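Local coordinates for protein rhamnosidase B (Bacillus sp., PDB 2OKX) that hydrolyses terminal alpha-L-rhamnose units from glycosides as a family 78 glycoside hydrolase, at residues L223-Q228 with G244-I249; V271-V276 with Y290-A295; R365-A370 with A375-F380. All blocks are in the same frame, centred on the assembly; numbering follows the deposited sequence.

Interaction 1 of 3, residues L223-Q228 with G244-I249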
ATOM      1  N   LEU A 223     -10.421  18.535  -1.432  1.00 23.46           N
ATOM      2  CA  LEU A 223     -10.140  19.039  -2.771  1.00 23.96           C
ATOM      3  C   LEU A 223      -9.022  18.285  -3.468  1.00 23.38           C
ATOM      4  O   LEU A 223      -7.992  17.998  -2.865  1.00 23.14           O
ATOM      5  CB  LEU A 223      -9.737  20.517  -2.710  1.00 23.98           C
ATOM      6  CG  LEU A 223     -10.048  21.373  -1.478  1.00 26.56           C
ATOM      7  CD1 LEU A 223      -9.489  22.776  -1.705  1.00 24.55           C
ATOM      8  CD2 LEU A 223     -11.537  21.429  -1.221  1.00 25.45           C
ATOM      9  N   ASP A 224      -9.224  17.964  -4.742  1.00 23.15           N
ATOM     10  CA  ASP A 224      -8.188  17.292  -5.510  1.00 24.22           C
ATOM     11  C   ASP A 224      -7.493  18.403  -6.294  1.00 24.51           C
ATOM     12  O   ASP A 224      -7.795  18.653  -7.465  1.00 24.69           O
ATOM     13  CB  ASP A 224      -8.794  16.258  -6.455  1.00 24.44           C
ATOM     14  CG  ASP A 224      -7.742  15.383  -7.107  1.00 24.47           C
ATOM     15  OD1 ASP A 224      -8.090  14.272  -7.559  1.00 26.18           O
ATOM     16  OD2 ASP A 224      -6.570  15.808  -7.174  1.00 23.53           O
ATOM     17  N   LEU A 225      -6.576  19.084  -5.617  1.00 23.62           N
ATOM     18  CA  LEU A 225      -5.833  20.187  -6.209  1.00 23.95           C
ATOM     19  C   LEU A 225      -4.932  19.747  -7.356  1.00 24.39           C
ATOM     20  O   LEU A 225      -4.692  20.513  -8.286  1.00 23.34           O
ATOM     21  CB  LEU A 225      -5.007  20.890  -5.129  1.00 23.45           C
ATOM     22  CG  LEU A 225      -5.815  21.594  -4.036  1.00 24.45           C
ATOM     23  CD1 LEU A 225      -4.879  22.164  -2.976  1.00 23.10           C
ATOM     24  CD2 LEU A 225      -6.660  22.698  -4.658  1.00 27.14           C
ATOM     25  N   ARG A 226      -4.438  18.514  -7.292  1.00 23.49           N
ATOM     26  CA  ARG A 226      -3.567  17.989  -8.339  1.00 23.65           C
ATOM     27  C   ARG A 226      -4.284  17.979  -9.690  1.00 24.59           C
ATOM     28  O   ARG A 226      -3.780  18.520 -10.675  1.00 24.71           O
ATOM     29  CB  ARG A 226      -3.110  16.567  -7.980  1.00 22.94           C
ATOM     30  CG  ARG A 226      -2.334  15.834  -9.078  1.00 23.25           C
ATOM     31  CD  ARG A 226      -2.148  14.369  -8.692  1.00 22.69           C
ATOM     32  NE  ARG A 226      -1.674  13.529  -9.790  1.00 21.55           N
ATOM     33  CZ  ARG A 226      -0.402  13.414 -10.161  1.00 21.13           C
ATOM     34  NH1 ARG A 226      -0.077  12.620 -11.176  1.00 21.29           N
ATOM     35  NH2 ARG A 226       0.544  14.082  -9.520  1.00 21.16           N
ATOM     36  N   ASN A 227      -5.465  17.367  -9.735  1.00 23.59           N
ATOM     37  CA  ASN A 227      -6.220  17.293 -10.977  1.00 24.53           C
ATOM     38  C   ASN A 227      -6.871  18.633 -11.348  1.00 24.65           C
ATOM     39  O   ASN A 227      -7.170  18.879 -12.517  1.00 25.87           O
ATOM     40  CB  ASN A 227      -7.286  16.186 -10.895  1.00 24.27           C
ATOM     41  CG  ASN A 227      -6.682  14.782 -10.828  1.00 25.74           C
ATOM     42  OD1 ASN A 227      -5.481  14.586 -11.048  1.00 25.49           O
ATOM     43  ND2 ASN A 227      -7.523  13.796 -10.535  1.00 22.85           N
ATOM     44  N   GLN A 228      -7.079  19.500 -10.360  1.00 24.97           N
ATOM     45  CA  GLN A 228      -7.681  20.806 -10.613  1.00 26.38           C
ATOM     46  C   GLN A 228      -6.673  21.784 -11.226  1.00 28.43           C
ATOM     47  O   GLN A 228      -7.004  22.518 -12.161  1.00 28.17           O
ATOM     48  CB  GLN A 228      -8.247  21.393  -9.313  1.00 25.34           C
ATOM     49  CG  GLN A 228      -8.514  22.906  -9.343  1.00 27.53           C
ATOM     50  CD  GLN A 228      -9.642  23.312 -10.286  1.00 27.84           C
ATOM     51  OE1 GLN A 228      -9.864  24.504 -10.529  1.00 28.68           O
ATOM     52  NE2 GLN A 228     -10.360  22.329 -10.815  1.00 25.92           N
ATOM     53  N   GLY A 244       0.030  28.502  -7.534  1.00 24.71           N
ATOM     54  CA  GLY A 244      -1.256  29.171  -7.526  1.00 25.19           C
ATOM     55  C   GLY A 244      -1.881  29.235  -6.150  1.00 25.71           C
ATOM     56  O   GLY A 244      -1.237  28.921  -5.146  1.00 26.32           O
ATOM     57  N   TYR A 245      -3.146  29.642  -6.103  1.00 24.83           N
ATOM     58  CA  TYR A 245      -3.862  29.760  -4.837  1.00 25.25           C
ATOM     59  C   TYR A 245      -5.261  29.174  -4.910  1.00 24.44           C
ATOM     60  O   TYR A 245      -5.774  28.864  -5.984  1.00 25.62           O
ATOM     61  CB  TYR A 245      -4.050  31.226  -4.432  1.00 25.99           C
ATOM     62  CG  TYR A 245      -2.817  32.089  -4.412  1.00 24.83           C
ATOM     63  CD1 TYR A 245      -2.292  32.621  -5.589  1.00 25.64           C
ATOM     64  CD2 TYR A 245      -2.192  32.402  -3.208  1.00 25.54           C
ATOM     65  CE1 TYR A 245      -1.170  33.450  -5.563  1.00 25.46           C
ATOM     66  CE2 TYR A 245      -1.073  33.226  -3.170  1.00 26.16           C
ATOM     67  CZ  TYR A 245      -0.569  33.744  -4.348  1.00 25.68           C
ATOM     68  OH  TYR A 245       0.543  34.549  -4.301  1.00 25.42           O
ATOM     69  N   VAL A 246      -5.866  29.028  -3.740  1.00 25.75           N
ATOM     70  CA  VAL A 246      -7.247  28.593  -3.635  1.00 26.04           C
ATOM     71  C   VAL A 246      -7.878  29.870  -3.112  1.00 25.57           C
ATOM     72  O   VAL A 246      -7.330  30.501  -2.208  1.00 23.33           O
ATOM     73  CB  VAL A 246      -7.452  27.478  -2.592  1.00 27.75           C
ATOM     74  CG1 VAL A 246      -8.932  27.397  -2.213  1.00 28.19           C
ATOM     75  CG2 VAL A 246      -6.997  26.146  -3.164  1.00 27.05           C
ATOM     76  N   ALA A 247      -9.018  30.263  -3.668  1.00 26.07           N
ATOM     77  CA  ALA A 247      -9.653  31.492  -3.214  1.00 26.04           C
ATOM     78  C   ALA A 247     -11.155  31.358  -3.023  1.00 25.95           C
ATOM     79  O   ALA A 247     -11.833  30.658  -3.776  1.00 25.90           O
ATOM     80  CB  ALA A 247      -9.355  32.620  -4.194  1.00 26.08           C
ATOM     81  N   THR A 248     -11.660  32.044  -2.005  1.00 26.46           N
ATOM     82  CA  THR A 248     -13.080  32.036  -1.705  1.00 28.43           C
ATOM     83  C   THR A 248     -13.437  33.307  -0.948  1.00 28.68           C
ATOM     84  O   THR A 248     -12.596  33.897  -0.259  1.00 27.63           O
ATOM     85  CB  THR A 248     -13.475  30.824  -0.830  1.00 28.31           C
ATOM     86  OG1 THR A 248     -14.905  30.716  -0.780  1.00 29.25           O
ATOM     87  CG2 THR A 248     -12.940  30.991   0.588  1.00 27.36           C
ATOM     88  N   ILE A 249     -14.689  33.728  -1.084  1.00 30.08           N
ATOM     89  CA  ILE A 249     -15.167  34.915  -0.391  1.00 31.34           C
ATOM     90  C   ILE A 249     -15.929  34.465   0.846  1.00 30.52           C
ATOM     91  O   ILE A 249     -16.932  33.760   0.743  1.00 31.07           O
ATOM     92  CB  ILE A 249     -16.114  35.751  -1.274  1.00 33.15           C
ATOM     93  CG1 ILE A 249     -15.395  36.185  -2.552  1.00 34.64           C
ATOM     94  CG2 ILE A 249     -16.599  36.970  -0.503  1.00 33.52           C
ATOM     95  CD1 ILE A 249     -14.198  37.075  -2.299  1.00 37.54           C
TER

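Interaction 2 of 3, residues V271-V276 with Y290-A295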
ATOM      1  N   VAL A 271      -1.345  31.823   4.224  1.00 25.39           N
ATOM      2  CA  VAL A 271      -2.747  32.176   4.064  1.00 24.41           C
ATOM      3  C   VAL A 271      -2.912  33.689   4.195  1.00 26.21           C
ATOM      4  O   VAL A 271      -2.349  34.312   5.102  1.00 26.28           O
ATOM      5  CB  VAL A 271      -3.617  31.491   5.146  1.00 24.15           C
ATOM      6  CG1 VAL A 271      -5.062  31.967   5.037  1.00 24.97           C
ATOM      7  CG2 VAL A 271      -3.546  29.970   4.994  1.00 21.35           C
ATOM      8  N   TRP A 272      -3.683  34.268   3.281  1.00 25.62           N
ATOM      9  CA  TRP A 272      -3.949  35.700   3.278  1.00 27.00           C
ATOM     10  C   TRP A 272      -5.447  35.951   3.444  1.00 27.06           C
ATOM     11  O   TRP A 272      -6.275  35.234   2.879  1.00 26.36           O
ATOM     12  CB  TRP A 272      -3.482  36.325   1.956  1.00 27.50           C
ATOM     13  CG  TRP A 272      -1.997  36.558   1.857  1.00 30.74           C
ATOM     14  CD1 TRP A 272      -1.339  37.739   2.046  1.00 30.23           C
ATOM     15  CD2 TRP A 272      -0.991  35.585   1.542  1.00 32.05           C
ATOM     16  NE1 TRP A 272       0.013  37.565   1.867  1.00 32.04           N
ATOM     17  CE2 TRP A 272       0.254  36.252   1.557  1.00 32.78           C
ATOM     18  CE3 TRP A 272      -1.021  34.215   1.249  1.00 31.96           C
ATOM     19  CZ2 TRP A 272       1.463  35.596   1.290  1.00 33.17           C
ATOM     20  CZ3 TRP A 272       0.180  33.561   0.983  1.00 33.58           C
ATOM     21  CH2 TRP A 272       1.406  34.255   1.007  1.00 33.55           C
ATOM     22  N   VAL A 273      -5.785  36.973   4.224  1.00 26.93           N
ATOM     23  CA  VAL A 273      -7.176  37.352   4.452  1.00 28.48           C
ATOM     24  C   VAL A 273      -7.262  38.859   4.231  1.00 29.33           C
ATOM     25  O   VAL A 273      -6.603  39.633   4.927  1.00 27.02           O
ATOM     26  CB  VAL A 273      -7.630  37.015   5.889  1.00 28.23           C
ATOM     27  CG1 VAL A 273      -9.043  37.530   6.127  1.00 30.62           C
ATOM     28  CG2 VAL A 273      -7.581  35.504   6.104  1.00 28.54           C
ATOM     29  N   ASP A 274      -8.068  39.267   3.254  1.00 29.41           N
ATOM     30  CA  ASP A 274      -8.212  40.681   2.931  1.00 31.50           C
ATOM     31  C   ASP A 274      -6.846  41.261   2.556  1.00 32.82           C
ATOM     32  O   ASP A 274      -6.535  42.404   2.881  1.00 33.84           O
ATOM     33  CB  ASP A 274      -8.790  41.455   4.125  1.00 30.79           C
ATOM     34  CG  ASP A 274     -10.178  40.977   4.517  1.00 30.17           C
ATOM     35  OD1 ASP A 274     -10.986  40.682   3.613  1.00 32.95           O
ATOM     36  OD2 ASP A 274     -10.467  40.911   5.729  1.00 30.74           O
ATOM     37  N   GLY A 275      -6.030  40.452   1.887  1.00 33.12           N
ATOM     38  CA  GLY A 275      -4.715  40.900   1.468  1.00 32.27           C
ATOM     39  C   GLY A 275      -3.649  40.929   2.548  1.00 32.66           C
ATOM     40  O   GLY A 275      -2.514  41.330   2.287  1.00 33.32           O
ATOM     41  N   VAL A 276      -3.996  40.511   3.760  1.00 32.12           N
ATOM     42  CA  VAL A 276      -3.034  40.507   4.857  1.00 30.94           C
ATOM     43  C   VAL A 276      -2.579  39.087   5.196  1.00 30.97           C
ATOM     44  O   VAL A 276      -3.400  38.193   5.412  1.00 30.21           O
ATOM     45  CB  VAL A 276      -3.626  41.148   6.130  1.00 31.61           C
ATOM     46  CG1 VAL A 276      -2.584  41.151   7.241  1.00 31.32           C
ATOM     47  CG2 VAL A 276      -4.086  42.571   5.833  1.00 33.40           C
ATOM     48  N   TYR A 290      -5.984  28.680  11.946  1.00 25.43           N
ATOM     49  CA  TYR A 290      -5.829  30.126  12.056  1.00 26.77           C
ATOM     50  C   TYR A 290      -7.060  30.706  12.732  1.00 27.39           C
ATOM     51  O   TYR A 290      -8.184  30.280  12.458  1.00 26.97           O
ATOM     52  CB  TYR A 290      -5.689  30.782  10.678  1.00 25.80           C
ATOM     53  CG  TYR A 290      -4.421  30.459   9.924  1.00 25.31           C
ATOM     54  CD1 TYR A 290      -4.267  29.246   9.254  1.00 26.25           C
ATOM     55  CD2 TYR A 290      -3.388  31.392   9.845  1.00 26.29           C
ATOM     56  CE1 TYR A 290      -3.109  28.974   8.515  1.00 26.80           C
ATOM     57  CE2 TYR A 290      -2.234  31.131   9.115  1.00 26.02           C
ATOM     58  CZ  TYR A 290      -2.099  29.926   8.452  1.00 26.11           C
ATOM     59  OH  TYR A 290      -0.955  29.689   7.721  1.00 25.40           O
ATOM     60  N   SER A 291      -6.842  31.678  13.609  1.00 29.26           N
ATOM     61  CA  SER A 291      -7.933  32.341  14.308  1.00 30.09           C
ATOM     62  C   SER A 291      -8.115  33.704  13.652  1.00 30.49           C
ATOM     63  O   SER A 291      -7.157  34.467  13.525  1.00 30.49           O
ATOM     64  CB  SER A 291      -7.591  32.516  15.790  1.00 31.42           C
ATOM     65  OG  SER A 291      -8.692  33.061  16.500  1.00 32.18           O
ATOM     66  N   LEU A 292      -9.336  34.005  13.225  1.00 30.82           N
ATOM     67  CA  LEU A 292      -9.610  35.281  12.572  1.00 32.01           C
ATOM     68  C   LEU A 292     -10.674  36.064  13.329  1.00 33.48           C
ATOM     69  O   LEU A 292     -11.793  35.591  13.504  1.00 34.10           O
ATOM     70  CB  LEU A 292     -10.089  35.051  11.135  1.00 29.09           C
ATOM     71  CG  LEU A 292      -9.284  34.094  10.252  1.00 28.82           C
ATOM     72  CD1 LEU A 292      -9.937  33.998   8.883  1.00 26.91           C
ATOM     73  CD2 LEU A 292      -7.850  34.577  10.128  1.00 29.59           C
ATOM     74  N   ASN A 293     -10.316  37.261  13.778  1.00 35.66           N
ATOM     75  CA  ASN A 293     -11.247  38.123  14.497  1.00 37.94           C
ATOM     76  C   ASN A 293     -11.768  39.109  13.456  1.00 37.58           C
ATOM     77  O   ASN A 293     -11.203  40.185  13.266  1.00 37.66           O
ATOM     78  CB  ASN A 293     -10.515  38.854  15.623  1.00 40.37           C
ATOM     79  CG  ASN A 293     -11.451  39.649  16.508  1.00 44.63           C
ATOM     80  OD1 ASN A 293     -12.504  39.157  16.922  1.00 46.70           O
ATOM     81  ND2 ASN A 293     -11.067  40.883  16.815  1.00 45.74           N
ATOM     82  N   LEU A 294     -12.845  38.723  12.781  1.00 36.91           N
ATOM     83  CA  LEU A 294     -13.420  39.533  11.717  1.00 38.06           C
ATOM     84  C   LEU A 294     -14.651  40.344  12.101  1.00 39.84           C
ATOM     85  O   LEU A 294     -15.282  40.107  13.132  1.00 40.64           O
ATOM     86  CB  LEU A 294     -13.780  38.629  10.535  1.00 36.30           C
ATOM     87  CG  LEU A 294     -12.696  37.658  10.062  1.00 34.59           C
ATOM     88  CD1 LEU A 294     -13.262  36.749   8.984  1.00 34.93           C
ATOM     89  CD2 LEU A 294     -11.499  38.432   9.540  1.00 33.38           C
ATOM     90  N   ALA A 295     -14.977  41.308  11.246  1.00 39.79           N
ATOM     91  CA  ALA A 295     -16.145  42.156  11.427  1.00 39.86           C
ATOM     92  C   ALA A 295     -17.126  41.682  10.366  1.00 40.47           C
ATOM     93  O   ALA A 295     -16.725  41.022   9.405  1.00 39.34           O
ATOM     94  CB  ALA A 295     -15.784  43.613  11.198  1.00 40.77           C
TER
HETATM   95  O   HOH W   1       0.153  31.914   6.755  1.00 25.57           O

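Interaction 3 of 3, residues R365-A370 with A375-F380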
ATOM      1  N   ARG A 365       3.478  36.617  -7.451  1.00 32.56           N
ATOM      2  CA  ARG A 365       4.160  37.357  -6.389  1.00 34.58           C
ATOM      3  C   ARG A 365       3.438  38.605  -5.887  1.00 34.37           C
ATOM      4  O   ARG A 365       3.529  38.950  -4.710  1.00 35.84           O
ATOM      5  CB  ARG A 365       5.566  37.750  -6.850  1.00 36.22           C
ATOM      6  CG  ARG A 365       6.521  36.582  -7.012  1.00 39.02           C
ATOM      7  CD  ARG A 365       6.831  35.933  -5.674  1.00 40.70           C
ATOM      8  NE  ARG A 365       7.749  34.804  -5.819  1.00 44.62           N
ATOM      9  CZ  ARG A 365       8.244  34.106  -4.803  1.00 44.87           C
ATOM     10  NH1 ARG A 365       7.913  34.417  -3.557  1.00 45.92           N
ATOM     11  NH2 ARG A 365       9.077  33.098  -5.032  1.00 45.57           N
ATOM     12  N   ALA A 366       2.728  39.287  -6.776  1.00 35.65           N
ATOM     13  CA  ALA A 366       2.024  40.509  -6.395  1.00 36.56           C
ATOM     14  C   ALA A 366       0.605  40.262  -5.900  1.00 36.82           C
ATOM     15  O   ALA A 366       0.155  40.889  -4.943  1.00 35.85           O
ATOM     16  CB  ALA A 366       1.990  41.470  -7.579  1.00 36.46           C
ATOM     17  N   LEU A 367      -0.082  39.335  -6.558  1.00 38.56           N
ATOM     18  CA  LEU A 367      -1.471  39.003  -6.258  1.00 40.73           C
ATOM     19  C   LEU A 367      -1.965  39.075  -4.816  1.00 41.80           C
ATOM     20  O   LEU A 367      -2.917  39.802  -4.522  1.00 43.40           O
ATOM     21  CB  LEU A 367      -1.806  37.627  -6.838  1.00 40.97           C
ATOM     22  CG  LEU A 367      -3.257  37.159  -6.721  1.00 41.82           C
ATOM     23  CD1 LEU A 367      -4.216  38.293  -7.022  1.00 42.40           C
ATOM     24  CD2 LEU A 367      -3.475  36.005  -7.681  1.00 42.91           C
ATOM     25  N   PRO A 368      -1.334  38.331  -3.894  1.00 41.50           N
ATOM     26  CA  PRO A 368      -1.797  38.376  -2.503  1.00 40.72           C
ATOM     27  C   PRO A 368      -2.131  39.776  -1.995  1.00 40.83           C
ATOM     28  O   PRO A 368      -3.284  40.077  -1.684  1.00 40.99           O
ATOM     29  CB  PRO A 368      -0.640  37.742  -1.739  1.00 40.82           C
ATOM     30  CG  PRO A 368      -0.116  36.753  -2.712  1.00 42.45           C
ATOM     31  CD  PRO A 368      -0.090  37.552  -3.999  1.00 41.15           C
ATOM     32  N   GLU A 369      -1.119  40.630  -1.921  1.00 40.25           N
ATOM     33  CA  GLU A 369      -1.303  41.989  -1.435  1.00 40.96           C
ATOM     34  C   GLU A 369      -1.962  42.930  -2.447  1.00 40.02           C
ATOM     35  O   GLU A 369      -2.560  43.933  -2.066  1.00 40.91           O
ATOM     36  CB  GLU A 369       0.044  42.566  -0.988  1.00 42.27           C
ATOM     37  CG  GLU A 369       0.606  41.955   0.301  1.00 45.71           C
ATOM     38  CD  GLU A 369       1.142  40.535   0.129  1.00 48.17           C
ATOM     39  OE1 GLU A 369       1.538  39.923   1.147  1.00 47.83           O
ATOM     40  OE2 GLU A 369       1.177  40.032  -1.015  1.00 49.02           O
ATOM     41  N   ALA A 370      -1.864  42.598  -3.729  1.00 39.76           N
ATOM     42  CA  ALA A 370      -2.435  43.429  -4.785  1.00 39.36           C
ATOM     43  C   ALA A 370      -3.946  43.273  -4.958  1.00 40.18           C
ATOM     44  O   ALA A 370      -4.573  44.048  -5.684  1.00 39.87           O
ATOM     45  CB  ALA A 370      -1.732  43.138  -6.104  1.00 39.06           C
ATOM     46  N   ALA A 375     -13.066  42.684  -5.589  1.00 38.60           N
ATOM     47  CA  ALA A 375     -13.126  43.671  -6.661  1.00 39.63           C
ATOM     48  C   ALA A 375     -11.747  43.830  -7.282  1.00 38.92           C
ATOM     49  O   ALA A 375     -11.588  43.726  -8.499  1.00 39.00           O
ATOM     50  CB  ALA A 375     -13.614  45.010  -6.114  1.00 40.08           C
ATOM     51  N   ALA A 376     -10.755  44.078  -6.433  1.00 39.11           N
ATOM     52  CA  ALA A 376      -9.376  44.252  -6.875  1.00 39.81           C
ATOM     53  C   ALA A 376      -8.873  43.007  -7.593  1.00 40.95           C
ATOM     54  O   ALA A 376      -7.961  43.077  -8.419  1.00 41.05           O
ATOM     55  CB  ALA A 376      -8.483  44.557  -5.678  1.00 39.45           C
ATOM     56  N   LEU A 377      -9.476  41.866  -7.275  1.00 42.14           N
ATOM     57  CA  LEU A 377      -9.086  40.598  -7.877  1.00 41.54           C
ATOM     58  C   LEU A 377      -9.426  40.578  -9.365  1.00 42.23           C
ATOM     59  O   LEU A 377      -8.840  39.813 -10.133  1.00 41.97           O
ATOM     60  CB  LEU A 377      -9.791  39.444  -7.156  1.00 41.50           C
ATOM     61  CG  LEU A 377      -9.249  38.035  -7.405  1.00 40.33           C
ATOM     62  CD1 LEU A 377      -7.801  37.961  -6.947  1.00 39.69           C
ATOM     63  CD2 LEU A 377     -10.098  37.021  -6.653  1.00 40.30           C
ATOM     64  N   GLU A 378     -10.369  41.427  -9.768  1.00 43.33           N
ATOM     65  CA  GLU A 378     -10.786  41.511 -11.167  1.00 43.38           C
ATOM     66  C   GLU A 378      -9.608  41.745 -12.106  1.00 41.36           C
ATOM     67  O   GLU A 378      -9.627  41.310 -13.257  1.00 40.61           O
ATOM     68  CB  GLU A 378     -11.806  42.638 -11.353  1.00 46.84           C
ATOM     69  CG  GLU A 378     -13.154  42.371 -10.708  1.00 51.87           C
ATOM     70  CD  GLU A 378     -13.833  41.138 -11.277  1.00 54.76           C
ATOM     71  OE1 GLU A 378     -14.049  41.092 -12.508  1.00 56.10           O
ATOM     72  OE2 GLU A 378     -14.150  40.219 -10.492  1.00 57.03           O
ATOM     73  N   ALA A 379      -8.586  42.432 -11.607  1.00 40.06           N
ATOM     74  CA  ALA A 379      -7.397  42.724 -12.400  1.00 39.80           C
ATOM     75  C   ALA A 379      -6.616  41.450 -12.721  1.00 39.75           C
ATOM     76  O   ALA A 379      -5.719  41.453 -13.565  1.00 38.32           O
ATOM     77  CB  ALA A 379      -6.508  43.705 -11.652  1.00 40.09           C
ATOM     78  N   PHE A 380      -6.964  40.365 -12.039  1.00 39.83           N
ATOM     79  CA  PHE A 380      -6.308  39.076 -12.233  1.00 39.75           C
ATOM     80  C   PHE A 380      -7.318  38.050 -12.739  1.00 39.90           C
ATOM     81  O   PHE A 380      -7.048  36.851 -12.756  1.00 39.47           O
ATOM     82  CB  PHE A 380      -5.711  38.600 -10.910  1.00 39.10           C
ATOM     83  CG  PHE A 380      -4.620  39.491 -10.379  1.00 39.09           C
ATOM     84  CD1 PHE A 380      -3.320  39.389 -10.868  1.00 39.53           C
ATOM     85  CD2 PHE A 380      -4.891  40.431  -9.390  1.00 38.10           C
ATOM     86  CE1 PHE A 380      -2.305  40.211 -10.377  1.00 39.42           C
ATOM     87  CE2 PHE A 380      -3.882  41.257  -8.894  1.00 39.09           C
ATOM     88  CZ  PHE A 380      -2.588  41.146  -9.389  1.00 37.75           C
TER

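Interaction 1 of 3, residues L223-Q228 with G244-I249
In the interior of a beta sandwich, Leu223 and Leu225 both reach a single methyl of Val246. The sandwich forms the D2 region of the rhamnosidase. Strand 219-223 belongs to one of its sheets, strand 240-252 to the other, and the short helix 225-229 starts directly after the first strand, so the strand end and the first helical turn each send a leucine to the same valine. No hydrogen bond joins the two segments; the contact is purely apolar, small and buried. Leu225 CD2 meets Val246 CG2 at 3.8 Å, and the two side chains cross at about a right angle, methyl against methyl. Val246 turns CG1 anti to its own N (chi1 162°), which leaves CG2 as the branch aimed at the leucines. Leu223 comes to that methyl less closely, its CD1 lying 4.4 Å from Val246 CG2. Between the leucines, Asp224 faces elsewhere and serves as the N-cap of the helix, a classic way of satisfying an amide in the first turn. Gln228 N closes that turn on Asp224 O at 3.1 Å. Beyond the segments, Asp224 OD1 forms a salt bridge with Arg20, so the capping carboxylate also ties the helix start to the N-terminal part of the chain. Val246 pairs through its backbone with Val303 of strand 297-309, and its side chain also packs on Ile305 of that strand. The cap itself is nearly straight: Asn227 N points at Asp224 OD2 with a separation of 3.2 Å and an N-H...O angle of 173°, arriving from above the carboxylate plane.

Interaction 2 of 3, residues V271-V276 with Y290-A295
Tyr290 opens a row of three inward-facing residues, with Leu292 and Leu294 following, that meets Val271 and Val273 across the interior of the D2 beta sandwich. Side chains, helped at one end by a water, join the two strands. The axes of strands 271-273 and 290-294 stay 10.4 Å apart and run almost parallel, at 7°, with no direct hydrogen bond between them. The Tyr290 ring offers a face to Val271: CB sits over it toward the rim, 4.3 Å from the centroid and 22° off the normal, a CH-pi contact. From the same valine, CG2 reaches the phenol end of the ring, 3.7 Å from Tyr290 CE1. The hydroxyl of Tyr290 is hydrogen-bonded to Arg288 and also to a water, 2.7 Å from Tyr290 OH. That water accepts from Val271 N at 2.9 Å, giving the amide at the start of strand 271-273 a bridge to the facing sheet. Two residues on, Leu292 sets both methyls against one branch of Val273, whose CG2 lies 3.9 Å from Leu292 CD1. Leu294 then takes the other branch, its CD2 standing 4.3 Å from Val273 CG1. The fork of Val273 thus straddles two successive inward positions of the facing strand, because CG1 lies anti to the backbone N (chi1 175°) and CG2 beside it. Just beyond it the first segment doubles back through a type I' turn, Val273 to Val276, whose Asp274 and Gly275 both have positive phi. Gln278, from the returning arm of this hairpin, touches Val273, Tyr290 and Leu292. Strand 288-294 is the outermost of its sheet, bonded to strand 256-262, whereas strand 271-273 lies in the other sheet between strand 276-277 and strand 297-309.

Interaction 3 of 3, residues R365-A370 with A375-F380
Leu367 pushes one methyl against the face of the Phe380 ring, the main bump in a contact where helix 362-370 meets the loop that follows it. The methyl, CD1, is 3.6 Å from the ring centroid and 24° off the normal, a CH-pi contact displaced toward the CD2 side; the 3.3 Å between Leu367 CD1 and Phe380 CD2 shows how tightly it fits. Leu367 extends toward the loop because its CG stands anti to the backbone N (chi1 -175°), and its CD1 also meets Leu377 CD1 at 3.6 Å. One methyl therefore fills the notch between an aromatic face and a leucine tip. Ala370, one turn further along the helix, takes the ring from its rim: its CB lies near the ring plane, 3.9 Å from Phe380 CZ. At the outer end, Ala376 CB rests against Ala370 O. Were Phe380 cut back to an alanine, Leu367 CD1 would probably lose the ring face it lies on, and a gap is likely to open beside Ala370. The helix is kinked here: Pro368 has no amide hydrogen to give, and the N of Glu369 also makes no bond to the turn before. Beneath, Leu367 and Leu377 both settle on Ile340 of strand 338-340, and Leu367 also touches Tyr245 of strand 240-252, so helix and loop together lie against one sheet of the sandwich.

All three contacts belong to the D2 region, distinct in sequence from the six-hairpin domain, which in this family carries the catalytic site. Interactions 1 and 2, with centres about 18 Å apart, each join the two facing sheets of the sandwich without touching each other. Interaction 3, about 16 Å from both between centres, borders each of them. Its Leu367 CD2 lies 4.0 Å from Tyr245 CE1 of interaction 1, where Tyr245 and Val246 serve opposite faces of one strand. Toward interaction 2 the link is polar: Trp272 NE1 hydrogen-bonds Glu369 OE1 at 2.9 Å. Glu369 OE2 also binds a glycerol, probably from crystallisation.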